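Local coordinates for BMC domain protein (Clostridiales bacterium 1_7_47FAA, PDB 4OLO), which forms part of the shell of a glycyl-radical type bacterial microcompartment and probably binds an iron-sulfur cluster, captured here in its ligand-free form, at residues I35-G40 and M71-I76; A49-K54 and D88-K93; V56-E61 and A81-A86. One frame throughout, in Å; residues are numbered along the deposited sequence.

Overall arrangement
All three contacts belong to one BMC domain, in which an antiparallel sheet of strand order 2-7, 34-39, 73-78, 58-63 carries helices 42-53 and 80-95 on the same face. Interaction 1 joins the two central strands; interaction 2 joins the two helices over that face; interaction 3 fastens helix 80-95 to edge strand 58-63. The centre of interaction 1 lies about 12 Å from those of interactions 2 and 3, which are about 9 Å apart and share helix 80-95. Along the chain, interaction 3 falls between the two segments of interaction 2, while interaction 1 alternates with both. Packing of Gly36 on Val83 and Ala52 on Val60 helps unite them in one core in this subunit of the six-chain assembly.

Interaction 1 (I35-G40 and M71-I76); sequences IGLIQG and MILLAI
Gly36 to Gln39 run antiparallel to Leu73 to Ile76, with strand axes 4.6 Å apart and their directions at 160°. Gly36 and Ile76 form one hydrogen-bonded pair (Gly36 N to Ile76 O 2.7 Å, Ile76 N to Gly36 O 2.8 Å), and Ile38 with Leu74 the next; Leu37 and Ala75 make the non-hydrogen-bonded pair between them.

The side chains sort by face. On one, Leu37 leans its CD2 against Ala75 CB at 3.9 Å, with Leu73 CD2 slightly farther off; Leu17 of helix 11-17 packs on Leu37, and Ile43 of the second subunit on both leucines. On the other, Ile38 and Leu74 lie side by side and point the same way, Ile38 CD1 touching Leu74 CD2 at 4.0 Å. Ala49 and Ala52 of helix 42-53 cover Leu74 and Ile76 there.

At the far end Leu73 CG is anti to the backbone N (chi1 -169°), and with chi2 near 67° CD1 reaches the partner strand at Ile38 O and Gln39 CB, 3.6 Å from each. Gln39 itself is extended, its CG 3.5 Å from Ile72 O. On the other edge, toward strand 58-63, Ile72 and Leu73 share Ile63 as partner, a classic beta bulge.

Four bonds thus satisfy the backbones of Gly36, Ile38, Leu74 and Ile76, strand 2-7 bonds the other edge of 34-39, and the surroundings of Leu37, Ala75, Ile38 and Leu74 are apolar. The Gln39 amide, its OE1 accepting from Ile43 N of the second subunit, links this strand of the BMC fold to the adjoining subunit.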
loop_
_atom_site.group_PDB
_atom_site.type_symbol
_atom_site.label_atom_id
_atom_site.label_comp_id
_atom_site.label_asym_id
_atom_site.label_seq_id
_atom_site.Cartn_x
_atom_site.Cartn_y
_atom_site.Cartn_z
ATOM N N ILE B 35 4.059 -26.245 10.263
ATOM C CA ILE B 35 3.978 -24.787 10.312
ATOM C C ILE B 35 2.539 -24.440 10.066
ATOM O O ILE B 35 2.021 -24.773 9.001
ATOM C CB ILE B 35 4.896 -24.015 9.292
ATOM C CG1 ILE B 35 6.380 -24.390 9.422
ATOM C CG2 ILE B 35 4.727 -22.495 9.443
ATOM C CD1 ILE B 35 7.263 -23.738 8.378
ATOM N N GLY B 36 1.914 -23.782 11.043
ATOM C CA GLY B 36 0.561 -23.238 10.931
ATOM C C GLY B 36 0.672 -21.772 10.530
ATOM O O GLY B 36 1.449 -21.013 11.128
ATOM N N LEU B 37 -0.048 -21.366 9.491
ATOM C CA LEU B 37 0.009 -19.979 8.997
ATOM C C LEU B 37 -1.346 -19.309 9.097
ATOM O O LEU B 37 -2.347 -19.924 8.760
ATOM C CB LEU B 37 0.510 -19.918 7.533
ATOM C CG LEU B 37 1.924 -20.439 7.229
ATOM C CD1 LEU B 37 2.127 -20.579 5.750
ATOM C CD2 LEU B 37 3.020 -19.561 7.865
ATOM N N ILE B 38 -1.378 -18.076 9.602
ATOM C CA ILE B 38 -2.609 -17.307 9.753
ATOM C C ILE B 38 -2.347 -15.905 9.241
ATOM O O ILE B 38 -1.380 -15.260 9.660
ATOM C CB ILE B 38 -3.291 -17.323 11.176
ATOM C CG1 ILE B 38 -3.404 -18.730 11.798
ATOM C CG2 ILE B 38 -4.684 -16.711 11.136
ATOM C CD1 ILE B 38 -2.453 -18.923 12.898
ATOM N N GLN B 39 -3.178 -15.455 8.296
ATOM C CA GLN B 39 -3.079 -14.122 7.714
ATOM C C GLN B 39 -4.400 -13.399 7.916
ATOM O O GLN B 39 -5.463 -13.960 7.657
ATOM C CB GLN B 39 -2.731 -14.182 6.222
ATOM C CG GLN B 39 -2.235 -12.847 5.659
ATOM C CD GLN B 39 -1.767 -12.932 4.215
ATOM O OE1 GLN B 39 -0.950 -13.768 3.829
ATOM N NE2 GLN B 39 -2.252 -12.044 3.383
ATOM N N GLY B 40 -4.310 -12.160 8.362
ATOM C CA GLY B 40 -5.463 -11.306 8.579
ATOM C C GLY B 40 -5.047 -9.881 8.850
ATOM O O GLY B 40 -3.898 -9.506 8.606
ATOM N N MET B 71 3.707 -6.226 10.529
ATOM C CA MET B 71 3.331 -7.637 10.639
ATOM C C MET B 71 2.384 -8.035 9.511
ATOM O O MET B 71 1.282 -7.480 9.400
ATOM C CB MET B 71 2.707 -7.937 12.011
ATOM C CG MET B 71 2.397 -9.395 12.221
ATOM S SD MET B 71 1.563 -9.718 13.790
ATOM C CE MET B 71 1.359 -11.468 13.664
ATOM N N ILE B 72 2.812 -9.008 8.689
ATOM C CA ILE B 72 2.044 -9.503 7.539
ATOM C C ILE B 72 1.294 -10.820 7.850
ATOM O O ILE B 72 0.140 -10.999 7.444
ATOM C CB ILE B 72 2.988 -9.642 6.289
ATOM C CG1 ILE B 72 3.582 -8.276 5.884
ATOM C CG2 ILE B 72 2.286 -10.303 5.089
ATOM C CD1 ILE B 72 4.970 -8.345 5.442
ATOM N N LEU B 73 1.960 -11.727 8.566
ATOM C CA LEU B 73 1.526 -13.089 8.767
ATOM C C LEU B 73 1.974 -13.586 10.134
ATOM O O LEU B 73 2.962 -13.105 10.688
ATOM C CB LEU B 73 2.278 -13.860 7.649
ATOM C CG LEU B 73 1.977 -15.281 7.290
ATOM C CD1 LEU B 73 0.599 -15.410 6.680
ATOM C CD2 LEU B 73 2.972 -15.747 6.271
ATOM N N LEU B 74 1.250 -14.563 10.655
ATOM C CA LEU B 74 1.552 -15.220 11.920
ATOM C C LEU B 74 1.897 -16.697 11.604
ATOM O O LEU B 74 1.135 -17.382 10.912
ATOM C CB LEU B 74 0.366 -15.103 12.909
ATOM C CG LEU B 74 0.583 -15.679 14.301
ATOM C CD1 LEU B 74 1.462 -14.758 15.147
ATOM C CD2 LEU B 74 -0.742 -15.967 15.003
ATOM N N ALA B 75 3.093 -17.131 12.026
ATOM C CA ALA B 75 3.586 -18.493 11.825
ATOM C C ALA B 75 3.716 -19.184 13.181
ATOM O O ALA B 75 4.217 -18.587 14.139
ATOM C CB ALA B 75 4.911 -18.480 11.099
ATOM N N ILE B 76 3.187 -20.413 13.267
ATOM C CA ILE B 76 3.123 -21.281 14.452
ATOM C C ILE B 76 3.932 -22.540 14.099
ATOM O O ILE B 76 3.610 -23.226 13.127
ATOM C CB ILE B 76 1.607 -21.622 14.741
ATOM C CG1 ILE B 76 0.752 -20.428 15.177
ATOM C CG2 ILE B 76 1.390 -22.795 15.637
ATOM C CD1 ILE B 76 1.487 -19.354 15.926
#

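Interaction 2 (A49-K54 and D88-K93); sequences ADVAEK and DEIRKK
Val51 meets Ile90 and Glu89 where helix 42-53 passes helix 80-95, the short axes coming within 9.1 Å at 140° between directions. No hydrogen bond spans the two segments; the grip is hydrocarbon, and Val51 contributes more to it than any other residue.

The tight part centres on Val51 and Ile90. Val51 CB sits 3.8 Å from Ile90 CG1, the closest CA pair being that of the same two residues at 6.0 Å. Ile90 extends its chain past Val51 and on toward the sheet, so that CD1 lands 4.0 Å from Ala52 CB and also packs on Ile38 of strand 34-39. Glu89 forms the tight outer flank: with Val51 CG1 anti to the backbone N (chi1 178°), that methyl is carried onto Glu89, 3.7 Å from its CB, the two side chains crossing at about a right angle.

This pairing of two helices on one face of an antiparallel sheet is the core layout of a BMC domain. Ile90 also touches Tyr3 of strand 2-7, so its side chain is packed between the neighbouring helix and the strands.

Toward solvent the contact thins. Lys93 offers only its aliphatic stem, CG lying 4.2 Å from Val51 CG2, and Glu89, bent at its second torsion, adds a distant brush of OE1 against Val51 CG1. Facing another way, Lys54 NZ and Asp50 OD2 form a salt bridge of 2.9 Å, the amine arriving on the syn side, 16° out of the carboxylate plane. Asp50 OD1 is held by Thr13 OG1 and Thr10 N of the third subunit, and Lys54 NZ also bonds Ser8 O of that chain, which draws this charged pair into the subunit interface.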
loop_
_atom_site.group_PDB
_atom_site.type_symbol
_atom_site.label_atom_id
_atom_site.label_comp_id
_atom_site.label_asym_id
_atom_site.label_seq_id
_atom_site.Cartn_x
_atom_site.Cartn_y
_atom_site.Cartn_z
ATOM N N ALA B 49 -2.108 -14.383 17.975
ATOM C CA ALA B 49 -0.755 -14.560 18.540
ATOM C C ALA B 49 -0.856 -14.884 20.004
ATOM O O ALA B 49 -0.133 -15.760 20.460
ATOM C CB ALA B 49 0.087 -13.303 18.336
ATOM N N ASP B 50 -1.791 -14.226 20.737
ATOM C CA ASP B 50 -1.973 -14.485 22.166
ATOM C C ASP B 50 -2.465 -15.897 22.458
ATOM O O ASP B 50 -1.979 -16.521 23.393
ATOM C CB ASP B 50 -2.864 -13.430 22.830
ATOM C CG ASP B 50 -2.770 -13.477 24.344
ATOM O OD1 ASP B 50 -1.689 -13.150 24.880
ATOM O OD2 ASP B 50 -3.780 -13.846 24.992
ATOM N N VAL B 51 -3.413 -16.407 21.647
ATOM C CA VAL B 51 -3.947 -17.768 21.777
ATOM C C VAL B 51 -2.822 -18.775 21.519
ATOM O O VAL B 51 -2.608 -19.679 22.329
ATOM C CB VAL B 51 -5.179 -18.011 20.863
ATOM C CG1 VAL B 51 -5.678 -19.464 21.004
ATOM C CG2 VAL B 51 -6.294 -17.012 21.170
ATOM N N ALA B 52 -2.054 -18.547 20.452
ATOM C CA ALA B 52 -0.911 -19.377 20.066
ATOM C C ALA B 52 0.199 -19.383 21.149
ATOM O O ALA B 52 0.787 -20.444 21.418
ATOM C CB ALA B 52 -0.355 -18.905 18.735
ATOM N N GLU B 53 0.473 -18.222 21.788
ATOM C CA GLU B 53 1.481 -18.145 22.859
ATOM C C GLU B 53 1.055 -18.943 24.103
ATOM O O GLU B 53 1.899 -19.420 24.863
ATOM C CB GLU B 53 1.787 -16.689 23.254
ATOM C CG GLU B 53 2.570 -15.910 22.209
ATOM C CD GLU B 53 4.075 -16.077 22.200
ATOM O OE1 GLU B 53 4.596 -16.907 22.981
ATOM O OE2 GLU B 53 4.739 -15.356 21.423
ATOM N N LYS B 54 -0.252 -19.075 24.315
ATOM C CA LYS B 54 -0.835 -19.813 25.444
ATOM C C LYS B 54 -1.028 -21.299 25.091
ATOM O O LYS B 54 -1.378 -22.091 25.952
ATOM C CB LYS B 54 -2.160 -19.160 25.875
ATOM C CG LYS B 54 -1.949 -17.837 26.592
ATOM C CD LYS B 54 -3.231 -17.041 26.742
ATOM C CE LYS B 54 -2.974 -15.825 27.599
ATOM N NZ LYS B 54 -4.166 -14.951 27.685
ATOM N N ASP B 88 -7.022 -24.645 15.674
ATOM C CA ASP B 88 -8.425 -24.857 16.062
ATOM C C ASP B 88 -8.850 -23.861 17.145
ATOM O O ASP B 88 -9.936 -23.304 17.056
ATOM C CB ASP B 88 -8.660 -26.289 16.599
ATOM C CG ASP B 88 -8.573 -27.440 15.598
ATOM O OD1 ASP B 88 -8.317 -27.174 14.389
ATOM O OD2 ASP B 88 -8.687 -28.616 16.033
ATOM N N GLU B 89 -8.004 -23.650 18.154
ATOM C CA GLU B 89 -8.260 -22.717 19.249
ATOM C C GLU B 89 -8.394 -21.288 18.764
ATOM O O GLU B 89 -9.311 -20.584 19.196
ATOM C CB GLU B 89 -7.165 -22.798 20.311
ATOM C CG GLU B 89 -7.656 -23.288 21.662
ATOM C CD GLU B 89 -8.940 -22.666 22.203
ATOM O OE1 GLU B 89 -8.911 -21.475 22.593
ATOM O OE2 GLU B 89 -9.974 -23.376 22.234
ATOM N N ILE B 90 -7.480 -20.864 17.855
ATOM C CA ILE B 90 -7.463 -19.526 17.255
ATOM C C ILE B 90 -8.766 -19.285 16.492
ATOM O O ILE B 90 -9.403 -18.249 16.689
ATOM C CB ILE B 90 -6.210 -19.302 16.375
ATOM C CG1 ILE B 90 -4.927 -19.242 17.233
ATOM C CG2 ILE B 90 -6.367 -18.039 15.541
ATOM C CD1 ILE B 90 -3.651 -19.565 16.494
ATOM N N ARG B 91 -9.163 -20.256 15.651
ATOM C CA ARG B 91 -10.358 -20.205 14.832
ATOM C C ARG B 91 -11.615 -20.140 15.713
ATOM O O ARG B 91 -12.485 -19.328 15.439
ATOM C CB ARG B 91 -10.353 -21.395 13.845
ATOM C CG ARG B 91 -11.658 -21.659 13.123
ATOM C CD ARG B 91 -11.895 -20.786 11.902
ATOM N NE ARG B 91 -13.234 -21.040 11.351
ATOM C CZ ARG B 91 -13.531 -21.101 10.053
ATOM N NH1 ARG B 91 -12.587 -20.899 9.134
ATOM N NH2 ARG B 91 -14.772 -21.363 9.662
ATOM N N LYS B 92 -11.679 -20.954 16.779
ATOM C CA LYS B 92 -12.788 -21.000 17.735
ATOM C C LYS B 92 -12.944 -19.650 18.448
ATOM O O LYS B 92 -14.063 -19.146 18.546
ATOM C CB LYS B 92 -12.587 -22.148 18.738
ATOM C CG LYS B 92 -13.703 -22.348 19.755
ATOM C CD LYS B 92 -13.292 -23.366 20.824
ATOM C CE LYS B 92 -14.338 -23.548 21.888
ATOM N NZ LYS B 92 -14.042 -24.732 22.737
ATOM N N LYS B 93 -11.833 -19.052 18.907
ATOM C CA LYS B 93 -11.859 -17.759 19.583
ATOM C C LYS B 93 -12.227 -16.634 18.627
ATOM O O LYS B 93 -12.889 -15.680 19.030
ATOM C CB LYS B 93 -10.530 -17.483 20.291
ATOM C CG LYS B 93 -10.248 -18.443 21.453
ATOM C CD LYS B 93 -10.431 -17.807 22.803
ATOM C CE LYS B 93 -10.062 -18.751 23.933
ATOM N NZ LYS B 93 -10.218 -18.135 25.278
#

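Interaction 3 (V56-E61 and A81-A86)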
loop_
_atom_site.group_PDB
_atom_site.type_symbol
_atom_site.label_atom_id
_atom_site.label_comp_id
_atom_site.label_asym_id
_atom_site.label_seq_id
_atom_site.Cartn_x
_atom_site.Cartn_y
_atom_site.Cartn_z
ATOM N N VAL B 56 0.229 -25.103 24.160
ATOM C CA VAL B 56 1.322 -26.049 24.418
ATOM C C VAL B 56 1.896 -26.594 23.081
ATOM O O VAL B 56 1.176 -26.788 22.112
ATOM C CB VAL B 56 0.862 -27.191 25.388
ATOM C CG1 VAL B 56 1.923 -28.281 25.567
ATOM C CG2 VAL B 56 0.465 -26.626 26.739
ATOM N N GLY B 57 3.196 -26.799 23.065
ATOM C CA GLY B 57 3.913 -27.420 21.968
ATOM C C GLY B 57 4.224 -26.588 20.768
ATOM O O GLY B 57 4.802 -27.116 19.822
ATOM N N VAL B 58 3.859 -25.296 20.789
ATOM C CA VAL B 58 4.097 -24.393 19.673
ATOM C C VAL B 58 4.980 -23.186 20.006
ATOM O O VAL B 58 4.960 -22.665 21.131
ATOM C CB VAL B 58 2.790 -23.972 18.907
ATOM C CG1 VAL B 58 2.000 -25.187 18.429
ATOM C CG2 VAL B 58 1.899 -23.035 19.722
ATOM N N THR B 59 5.704 -22.719 18.979
ATOM C CA THR B 59 6.471 -21.487 18.931
ATOM C C THR B 59 5.754 -20.566 17.951
ATOM O O THR B 59 5.254 -21.016 16.932
ATOM C CB THR B 59 7.973 -21.668 18.711
ATOM O OG1 THR B 59 8.312 -22.617 17.716
ATOM C CG2 THR B 59 8.690 -21.938 19.996
ATOM N N VAL B 60 5.641 -19.299 18.311
ATOM C CA VAL B 60 4.942 -18.270 17.556
ATOM C C VAL B 60 5.956 -17.271 16.966
ATOM O O VAL B 60 6.847 -16.794 17.677
ATOM C CB VAL B 60 3.938 -17.552 18.512
ATOM C CG1 VAL B 60 3.091 -16.533 17.764
ATOM C CG2 VAL B 60 3.058 -18.551 19.230
ATOM N N GLU B 61 5.796 -16.943 15.686
ATOM C CA GLU B 61 6.587 -15.926 14.984
ATOM C C GLU B 61 5.686 -14.972 14.235
ATOM O O GLU B 61 4.793 -15.404 13.490
ATOM C CB GLU B 61 7.596 -16.541 13.994
ATOM C CG GLU B 61 8.661 -17.426 14.623
ATOM C CD GLU B 61 9.632 -16.787 15.596
ATOM O OE1 GLU B 61 9.806 -15.546 15.554
ATOM O OE2 GLU B 61 10.237 -17.544 16.390
ATOM N N ALA B 81 0.168 -32.243 15.710
ATOM C CA ALA B 81 -0.915 -32.282 16.686
ATOM C C ALA B 81 -1.068 -30.973 17.447
ATOM O O ALA B 81 -2.181 -30.459 17.522
ATOM C CB ALA B 81 -0.740 -33.462 17.635
ATOM N N SER B 82 0.057 -30.397 17.927
ATOM C CA SER B 82 0.108 -29.125 18.673
ATOM C C SER B 82 -0.253 -27.961 17.787
ATOM O O SER B 82 -1.002 -27.074 18.223
ATOM C CB SER B 82 1.485 -28.909 19.282
ATOM O OG SER B 82 1.801 -29.932 20.224
ATOM N N VAL B 83 0.269 -27.953 16.539
ATOM C CA VAL B 83 -0.008 -26.902 15.566
ATOM C C VAL B 83 -1.524 -26.907 15.203
ATOM O O VAL B 83 -2.171 -25.864 15.287
ATOM C CB VAL B 83 0.937 -26.984 14.330
ATOM C CG1 VAL B 83 0.444 -26.075 13.194
ATOM C CG2 VAL B 83 2.361 -26.623 14.725
ATOM N N GLU B 84 -2.089 -28.097 14.893
ATOM C CA GLU B 84 -3.505 -28.236 14.572
ATOM C C GLU B 84 -4.401 -27.818 15.741
ATOM O O GLU B 84 -5.378 -27.098 15.526
ATOM C CB GLU B 84 -3.830 -29.649 14.116
ATOM C CG GLU B 84 -3.302 -29.947 12.728
ATOM C CD GLU B 84 -3.561 -31.327 12.158
ATOM O OE1 GLU B 84 -3.436 -31.463 10.921
ATOM O OE2 GLU B 84 -3.895 -32.261 12.924
ATOM N N ALA B 85 -4.030 -28.190 16.970
ATOM C CA ALA B 85 -4.784 -27.829 18.181
ATOM C C ALA B 85 -4.775 -26.312 18.399
ATOM O O ALA B 85 -5.827 -25.761 18.756
ATOM C CB ALA B 85 -4.217 -28.542 19.396
ATOM N N ALA B 86 -3.594 -25.641 18.178
ATOM C CA ALA B 86 -3.456 -24.200 18.337
ATOM C C ALA B 86 -4.293 -23.476 17.261
ATOM O O ALA B 86 -4.989 -22.516 17.594
ATOM C CB ALA B 86 -1.991 -23.784 18.281
HETATM O O HOH W 1 -1.279 -26.803 20.952
#
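Val58 has CG1 anti to its own carbonyl carbon (chi1 -55°), which sends this methyl toward the backbone of Ser82 and Val83, while CG2 takes the slot between N and carbonyl carbon and faces Ala86. Val58 CG1 comes to 3.6 Å from Ser82 O. The same methyl meets Val83 CG2 at 4.0 Å. Val58 CG2 makes the looser approach, 4.2 Å from Ala86 CB. Val58 thus lies against one helical turn of 80-95.

Helix 80-95 follows strand 73-78 and packs back over the sheet, so this contact ties its first half to the Val58 end of edge strand 58-63 in the BMC fold; the short axes approach to 9.1 Å at 59°. On the sheet side, Val58 also touches Ile76, and Val83 touches Ile5 of strand 2-7.

Next to Val58, Gly57 takes a positive phi of 79° and brings its CA to 3.7 Å from Ser82 OG. That hydroxyl is engaged with Asp79 OD1 instead of the loop. A water donates to Val56 O at 2.7 Å and to Ser82 O at 2.8 Å, bridging loop and helix; Ser82 O at the same time accepts the helical bond from Ala86 N.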